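Local coordinates for protein methylmalonate-semialdehyde dehydrogenase (Oceanimonas doudoroffii, PDB 4ZZ7) that probably oxidises methylmalonate semialdehyde with NAD and coenzyme A, giving propanoyl-CoA and carbon dioxide, at residues T5-T17 and P181-E193. Residues are numbered along the deposited sequence; the frame is centred on the assembly and turned at random.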
ATOM      1  N   THR A   5      45.789  16.720 -15.428  1.00 54.44           N
ATOM      2  CA  THR A   5      44.956  15.622 -15.960  1.00 56.26           C
ATOM      3  C   THR A   5      43.637  16.133 -16.573  1.00 54.17           C
ATOM      4  O   THR A   5      43.128  17.192 -16.176  1.00 57.48           O
ATOM      5  CB  THR A   5      44.632  14.565 -14.861  1.00 58.06           C
ATOM      6  OG1 THR A   5      43.837  15.164 -13.828  1.00 59.08           O
ATOM      7  CG2 THR A   5      45.926  13.949 -14.245  1.00 56.95           C
ATOM      8  N   THR A   6      43.090  15.385 -17.536  1.00 48.24           N
ATOM      9  CA  THR A   6      41.799  15.743 -18.163  1.00 44.21           C
ATOM     10  C   THR A   6      40.685  14.744 -17.810  1.00 38.09           C
ATOM     11  O   THR A   6      40.802  13.551 -18.057  1.00 37.29           O
ATOM     12  CB  THR A   6      41.928  15.900 -19.690  1.00 47.28           C
ATOM     13  OG1 THR A   6      42.975  16.827 -19.970  1.00 52.87           O
ATOM     14  CG2 THR A   6      40.651  16.455 -20.317  1.00 47.48           C
ATOM     15  N   ILE A   7      39.602  15.262 -17.236  1.00 33.68           N
ATOM     16  CA  ILE A   7      38.464  14.450 -16.777  1.00 30.24           C
ATOM     17  C   ILE A   7      37.510  14.115 -17.926  1.00 27.88           C
ATOM     18  O   ILE A   7      37.017  15.002 -18.654  1.00 29.32           O
ATOM     19  CB  ILE A   7      37.659  15.176 -15.683  1.00 28.30           C
ATOM     20  CG1 ILE A   7      38.555  15.474 -14.479  1.00 27.91           C
ATOM     21  CG2 ILE A   7      36.454  14.335 -15.263  1.00 27.88           C
ATOM     22  CD1 ILE A   7      37.992  16.528 -13.558  1.00 27.57           C
ATOM     23  N   GLY A   8      37.214  12.838 -18.064  1.00 24.36           N
ATOM     24  CA  GLY A   8      36.480  12.387 -19.226  1.00 24.00           C
ATOM     25  C   GLY A   8      35.026  12.072 -18.954  1.00 22.64           C
ATOM     26  O   GLY A   8      34.368  12.723 -18.157  1.00 20.13           O
ATOM     27  N   HIS A   9      34.561  11.039 -19.643  1.00 22.84           N
ATOM     28  CA  HIS A   9      33.184  10.619 -19.643  1.00 23.62           C
ATOM     29  C   HIS A   9      33.142   9.113 -19.554  1.00 24.09           C
ATOM     30  O   HIS A   9      34.014   8.435 -20.063  1.00 25.62           O
ATOM     31  CB  HIS A   9      32.502  11.013 -20.944  1.00 24.21           C
ATOM     32  CG  HIS A   9      32.785  12.407 -21.388  1.00 25.04           C
ATOM     33  ND1 HIS A   9      32.466  13.503 -20.627  1.00 25.31           N
ATOM     34  CD2 HIS A   9      33.337  12.888 -22.528  1.00 26.19           C
ATOM     35  CE1 HIS A   9      32.816  14.605 -21.267  1.00 26.24           C
ATOM     36  NE2 HIS A   9      33.347  14.259 -22.426  1.00 27.07           N
ATOM     37  N   LEU A  10      32.103   8.594 -18.924  1.00 24.52           N
ATOM     38  CA  LEU A  10      31.877   7.170 -18.819  1.00 24.15           C
ATOM     39  C   LEU A  10      30.797   6.812 -19.820  1.00 23.22           C
ATOM     40  O   LEU A  10      29.626   7.149 -19.625  1.00 22.10           O
ATOM     41  CB  LEU A  10      31.432   6.836 -17.397  1.00 25.26           C
ATOM     42  CG  LEU A  10      31.080   5.388 -17.074  1.00 26.25           C
ATOM     43  CD1 LEU A  10      32.228   4.452 -17.402  1.00 25.94           C
ATOM     44  CD2 LEU A  10      30.716   5.291 -15.597  1.00 27.48           C
ATOM     45  N   ILE A  11      31.193   6.153 -20.902  1.00 22.45           N
ATOM     46  CA  ILE A  11      30.241   5.719 -21.920  1.00 23.54           C
ATOM     47  C   ILE A  11      30.455   4.266 -22.308  1.00 24.46           C
ATOM     48  O   ILE A  11      31.479   3.905 -22.868  1.00 24.43           O
ATOM     49  CB  ILE A  11      30.328   6.577 -23.193  1.00 24.27           C
ATOM     50  CG1 ILE A  11      30.040   8.042 -22.856  1.00 25.37           C
ATOM     51  CG2 ILE A  11      29.344   6.067 -24.238  1.00 24.17           C
ATOM     52  CD1 ILE A  11      30.136   8.999 -24.030  1.00 25.94           C
ATOM     53  N   ASN A  12      29.445   3.448 -22.046  1.00 26.65           N
ATOM     54  CA  ASN A  12      29.515   2.004 -22.249  1.00 28.30           C
ATOM     55  C   ASN A  12      30.703   1.376 -21.500  1.00 30.30           C
ATOM     56  O   ASN A  12      31.462   0.591 -22.055  1.00 27.95           O
ATOM     57  CB  ASN A  12      29.530   1.676 -23.745  1.00 28.24           C
ATOM     58  CG  ASN A  12      28.846   0.349 -24.068  1.00 28.51           C
ATOM     59  OD1 ASN A  12      27.640   0.192 -23.887  1.00 30.64           O
ATOM     60  ND2 ASN A  12      29.601  -0.592 -24.577  1.00 28.46           N
ATOM     61  N   GLY A  13      30.843   1.750 -20.228  1.00 34.33           N
ATOM     62  CA  GLY A  13      31.808   1.124 -19.313  1.00 37.43           C
ATOM     63  C   GLY A  13      33.259   1.474 -19.583  1.00 39.81           C
ATOM     64  O   GLY A  13      34.170   0.718 -19.221  1.00 40.74           O
ATOM     65  N   GLN A  14      33.480   2.619 -20.217  1.00 41.46           N
ATOM     66  CA  GLN A  14      34.813   3.013 -20.589  1.00 44.17           C
ATOM     67  C   GLN A  14      34.976   4.497 -20.547  1.00 42.34           C
ATOM     68  O   GLN A  14      34.067   5.225 -20.927  1.00 41.24           O
ATOM     69  CB  GLN A  14      35.109   2.513 -21.983  1.00 50.42           C
ATOM     70  CG  GLN A  14      35.308   1.010 -22.029  1.00 56.74           C
ATOM     71  CD  GLN A  14      35.924   0.564 -23.314  1.00 66.24           C
ATOM     72  OE1 GLN A  14      36.132   1.369 -24.229  1.00 75.81           O
ATOM     73  NE2 GLN A  14      36.227  -0.727 -23.406  1.00 74.12           N
ATOM     74  N   LEU A  15      36.145   4.930 -20.073  1.00 41.95           N
ATOM     75  CA  LEU A  15      36.517   6.341 -20.052  1.00 41.95           C
ATOM     76  C   LEU A  15      36.859   6.846 -21.434  1.00 36.66           C
ATOM     77  O   LEU A  15      37.741   6.322 -22.081  1.00 36.87           O
ATOM     78  CB  LEU A  15      37.730   6.575 -19.153  1.00 46.07           C
ATOM     79  CG  LEU A  15      37.500   6.472 -17.658  1.00 51.55           C
ATOM     80  CD1 LEU A  15      38.804   6.823 -16.964  1.00 54.56           C
ATOM     81  CD2 LEU A  15      36.378   7.405 -17.197  1.00 55.15           C
ATOM     82  N   VAL A  16      36.170   7.875 -21.883  1.00 34.13           N
ATOM     83  CA  VAL A  16      36.464   8.482 -23.180  1.00 34.48           C
ATOM     84  C   VAL A  16      36.528  10.001 -23.081  1.00 33.65           C
ATOM     85  O   VAL A  16      35.971  10.626 -22.175  1.00 32.78           O
ATOM     86  CB  VAL A  16      35.442   8.075 -24.271  1.00 34.43           C
ATOM     87  CG1 VAL A  16      35.399   6.553 -24.432  1.00 34.45           C
ATOM     88  CG2 VAL A  16      34.056   8.627 -23.968  1.00 34.54           C
ATOM     89  N   THR A  17      37.216  10.603 -24.033  1.00 33.20           N
ATOM     90  CA  THR A  17      37.360  12.034 -24.001  1.00 32.34           C
ATOM     91  C   THR A  17      37.372  12.611 -25.394  1.00 29.98           C
ATOM     92  O   THR A  17      38.109  12.153 -26.253  1.00 28.18           O
ATOM     93  CB  THR A  17      38.582  12.435 -23.179  1.00 33.26           C
ATOM     94  OG1 THR A  17      38.755  13.851 -23.289  1.00 35.21           O
ATOM     95  CG2 THR A  17      39.839  11.678 -23.632  1.00 33.35           C
ATOM     96  N   PRO A 181      33.205  17.515 -10.825  1.00 26.42           N
ATOM     97  CA  PRO A 181      32.819  16.287 -11.505  1.00 25.85           C
ATOM     98  C   PRO A 181      33.555  15.012 -11.127  1.00 24.79           C
ATOM     99  O   PRO A 181      33.122  13.932 -11.517  1.00 26.04           O
ATOM    100  CB  PRO A 181      33.123  16.618 -12.963  1.00 26.65           C
ATOM    101  CG  PRO A 181      34.332  17.472 -12.864  1.00 27.18           C
ATOM    102  CD  PRO A 181      34.124  18.319 -11.648  1.00 27.05           C
ATOM    103  N   SER A 182      34.661  15.113 -10.413  1.00 24.00           N
ATOM    104  CA  SER A 182      35.484  13.926 -10.141  1.00 22.91           C
ATOM    105  C   SER A 182      34.811  12.929  -9.181  1.00 22.24           C
ATOM    106  O   SER A 182      34.806  11.736  -9.445  1.00 21.55           O
ATOM    107  CB  SER A 182      36.889  14.322  -9.642  1.00 22.29           C
ATOM    108  OG  SER A 182      37.636  15.005 -10.647  1.00 21.06           O
ATOM    109  N   SER A 183      34.248  13.408  -8.077  1.00 22.07           N
ATOM    110  CA  SER A 183      33.546  12.507  -7.158  1.00 22.72           C
ATOM    111  C   SER A 183      32.463  11.688  -7.888  1.00 23.18           C
ATOM    112  O   SER A 183      32.344  10.471  -7.721  1.00 23.20           O
ATOM    113  CB  SER A 183      32.913  13.300  -5.999  1.00 22.91           C
ATOM    114  OG  SER A 183      32.367  14.540  -6.435  1.00 22.96           O
ATOM    115  N   THR A 184      31.695  12.388  -8.712  1.00 22.77           N
ATOM    116  CA  THR A 184      30.545  11.841  -9.400  1.00 22.40           C
ATOM    117  C   THR A 184      30.886  10.747 -10.411  1.00 22.89           C
ATOM    118  O   THR A 184      30.101   9.820 -10.610  1.00 23.07           O
ATOM    119  CB  THR A 184      29.836  12.975 -10.140  1.00 22.72           C
ATOM    120  OG1 THR A 184      29.760  14.127  -9.286  1.00 23.44           O
ATOM    121  CG2 THR A 184      28.448  12.560 -10.549  1.00 23.31           C
ATOM    122  N   LEU A 185      32.027  10.899 -11.085  1.00 23.37           N
ATOM    123  CA  LEU A 185      32.537   9.915 -12.020  1.00 22.55           C
ATOM    124  C   LEU A 185      33.079   8.759 -11.230  1.00 21.80           C
ATOM    125  O   LEU A 185      32.850   7.607 -11.560  1.00 20.71           O
ATOM    126  CB  LEU A 185      33.655  10.519 -12.857  1.00 23.90           C
ATOM    127  CG  LEU A 185      34.043   9.723 -14.104  1.00 25.25           C
ATOM    128  CD1 LEU A 185      32.920   9.768 -15.145  1.00 25.82           C
ATOM    129  CD2 LEU A 185      35.347  10.275 -14.669  1.00 25.19           C
ATOM    130  N   TYR A 186      33.781   9.088 -10.160  1.00 21.71           N
ATOM    131  CA  TYR A 186      34.364   8.089  -9.308  1.00 22.49           C
ATOM    132  C   TYR A 186      33.320   7.107  -8.827  1.00 23.23           C
ATOM    133  O   TYR A 186      33.565   5.907  -8.818  1.00 23.62           O
ATOM    134  CB  TYR A 186      35.045   8.733  -8.108  1.00 22.69           C
ATOM    135  CG  TYR A 186      35.820   7.740  -7.305  1.00 22.64           C
ATOM    136  CD1 TYR A 186      37.145   7.449  -7.613  1.00 22.79           C
ATOM    137  CD2 TYR A 186      35.223   7.067  -6.252  1.00 22.58           C
ATOM    138  CE1 TYR A 186      37.860   6.524  -6.872  1.00 23.20           C
ATOM    139  CE2 TYR A 186      35.926   6.142  -5.508  1.00 22.89           C
ATOM    140  CZ  TYR A 186      37.241   5.877  -5.823  1.00 22.91           C
ATOM    141  OH  TYR A 186      37.919   4.951  -5.097  1.00 22.58           O
ATOM    142  N   ILE A 187      32.165   7.618  -8.406  1.00 24.26           N
ATOM    143  CA  ILE A 187      31.100   6.739  -7.904  1.00 24.59           C
ATOM    144  C   ILE A 187      30.422   5.976  -9.022  1.00 23.83           C
ATOM    145  O   ILE A 187      30.050   4.834  -8.827  1.00 25.33           O
ATOM    146  CB  ILE A 187      30.045   7.444  -7.011  1.00 24.75           C
ATOM    147  CG1 ILE A 187      29.224   8.487  -7.792  1.00 25.72           C
ATOM    148  CG2 ILE A 187      30.721   8.014  -5.774  1.00 23.65           C
ATOM    149  CD1 ILE A 187      28.097   9.115  -6.987  1.00 25.65           C
ATOM    150  N   ALA A 188      30.286   6.590 -10.188  1.00 22.81           N
ATOM    151  CA  ALA A 188      29.748   5.899 -11.358  1.00 23.08           C
ATOM    152  C   ALA A 188      30.626   4.747 -11.822  1.00 24.19           C
ATOM    153  O   ALA A 188      30.130   3.768 -12.377  1.00 24.29           O
ATOM    154  CB  ALA A 188      29.526   6.871 -12.493  1.00 22.41           C
ATOM    155  N   GLN A 189      31.929   4.861 -11.595  1.00 25.99           N
ATOM    156  CA  GLN A 189      32.860   3.822 -12.031  1.00 26.92           C
ATOM    157  C   GLN A 189      32.863   2.651 -11.085  1.00 25.25           C
ATOM    158  O   GLN A 189      33.243   1.563 -11.483  1.00 26.80           O
ATOM    159  CB  GLN A 189      34.278   4.360 -12.205  1.00 28.34           C
ATOM    160  CG  GLN A 189      34.332   5.598 -13.083  1.00 30.06           C
ATOM    161  CD  GLN A 189      35.735   6.001 -13.451  1.00 31.35           C
ATOM    162  OE1 GLN A 189      36.257   5.522 -14.448  1.00 32.86           O
ATOM    163  NE2 GLN A 189      36.357   6.892 -12.656  1.00 31.52           N
ATOM    164  N   LEU A 190      32.434   2.858  -9.848  1.00 23.79           N
ATOM    165  CA  LEU A 190      32.325   1.751  -8.901  1.00 24.37           C
ATOM    166  C   LEU A 190      31.185   0.834  -9.284  1.00 26.35           C
ATOM    167  O   LEU A 190      31.128  -0.325  -8.885  1.00 26.03           O
ATOM    168  CB  LEU A 190      32.098   2.271  -7.489  1.00 23.54           C
ATOM    169  CG  LEU A 190      33.282   3.016  -6.882  1.00 22.78           C
ATOM    170  CD1 LEU A 190      32.895   3.644  -5.548  1.00 21.83           C
ATOM    171  CD2 LEU A 190      34.483   2.077  -6.750  1.00 22.73           C
ATOM    172  N   LEU A 191      30.275   1.372 -10.084  1.00 28.64           N
ATOM    173  CA  LEU A 191      29.085   0.663 -10.486  1.00 28.97           C
ATOM    174  C   LEU A 191      29.373  -0.519 -11.409  1.00 30.02           C
ATOM    175  O   LEU A 191      28.719  -1.547 -11.309  1.00 29.87           O
ATOM    176  CB  LEU A 191      28.121   1.652 -11.111  1.00 28.44           C
ATOM    177  CG  LEU A 191      26.648   1.396 -10.907  1.00 29.52           C
ATOM    178  CD1 LEU A 191      26.231   1.091  -9.473  1.00 29.81           C
ATOM    179  CD2 LEU A 191      25.918   2.636 -11.408  1.00 30.18           C
ATOM    180  N   GLN A 192      30.367  -0.394 -12.278  1.00 33.22           N
ATOM    181  CA  GLN A 192      30.784  -1.534 -13.123  1.00 37.34           C
ATOM    182  C   GLN A 192      31.302  -2.711 -12.299  1.00 35.29           C
ATOM    183  O   GLN A 192      30.963  -3.865 -12.583  1.00 31.98           O
ATOM    184  CB  GLN A 192      31.851  -1.129 -14.155  1.00 43.00           C
ATOM    185  CG  GLN A 192      31.291  -0.719 -15.512  1.00 49.43           C
ATOM    186  CD  GLN A 192      30.380   0.525 -15.468  1.00 53.23           C
ATOM    187  OE1 GLN A 192      30.671   1.522 -14.759  1.00 48.44           O
ATOM    188  NE2 GLN A 192      29.272   0.478 -16.247  1.00 54.33           N
ATOM    189  N   GLU A 193      32.119  -2.401 -11.289  1.00 34.50           N
ATOM    190  CA  GLU A 193      32.656  -3.401 -10.360  1.00 33.14           C
ATOM    191  C   GLU A 193      31.559  -4.050  -9.512  1.00 30.85           C
ATOM    192  O   GLU A 193      31.678  -5.214  -9.120  1.00 29.68           O
ATOM    193  CB  GLU A 193      33.689  -2.755  -9.436  1.00 35.89           C
ATOM    194  CG  GLU A 193      34.451  -3.745  -8.559  1.00 37.97           C
ATOM    195  CD  GLU A 193      35.308  -3.065  -7.516  1.00 40.01           C
ATOM    196  OE1 GLU A 193      35.731  -3.786  -6.583  1.00 40.70           O
ATOM    197  OE2 GLU A 193      35.540  -1.831  -7.629  1.00 39.09           O
TER
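Ile7, Leu10 and Gly13 track Ser182, Leu185 and Gln192 in turn, so strand 6-10 and the turn after it run along helix 182-193 in the same direction, with CA atoms 6.8 Å apart at Gly13 and Gln192, and strand 15-16 returns the other way. The hairpin is tied by paired backbone bonds between His9 and Val16, and its turn takes Asn12 and Gly13 through positive phi. The contact illustrates how the side chains of a small hairpin can be laid on a helix by apolar packing.

Leu185 lies at the middle of the contact. Its CD1 meets Leu10 CB at 4.0 Å, while its CD2 branch reaches the Leu15 methyl CD2, also at 4.0 Å, and, more loosely, Ile7 CG2. With CG anti to the backbone N (chi1 177°), Leu10 sends CD2 one turn further along the helix, onto Ala188 CB at 3.7 Å. At the helix start, Ile7 CD1 lies 3.8 Å from Pro181 CG, the two side chains crossing nearly at right angles, and also touches Ser182, whose hydroxyl hydrogen-bonds Glu92 and Lys35. Toward the outer side, the extended Gln189 lays its amide end across Leu15.

Strand 201-203, outermost on its side of the Rossmann-type NAD-binding sheet, is hydrogen-bonded through Val203 to the backbone of Leu10, and the Val203 side chain packs on Leu10, Leu185 and Ala188. Strand 32-38 backs Ile7 and Pro181 through Leu37, and helix 64-80 covers Ile187, Leu190 and Leu191.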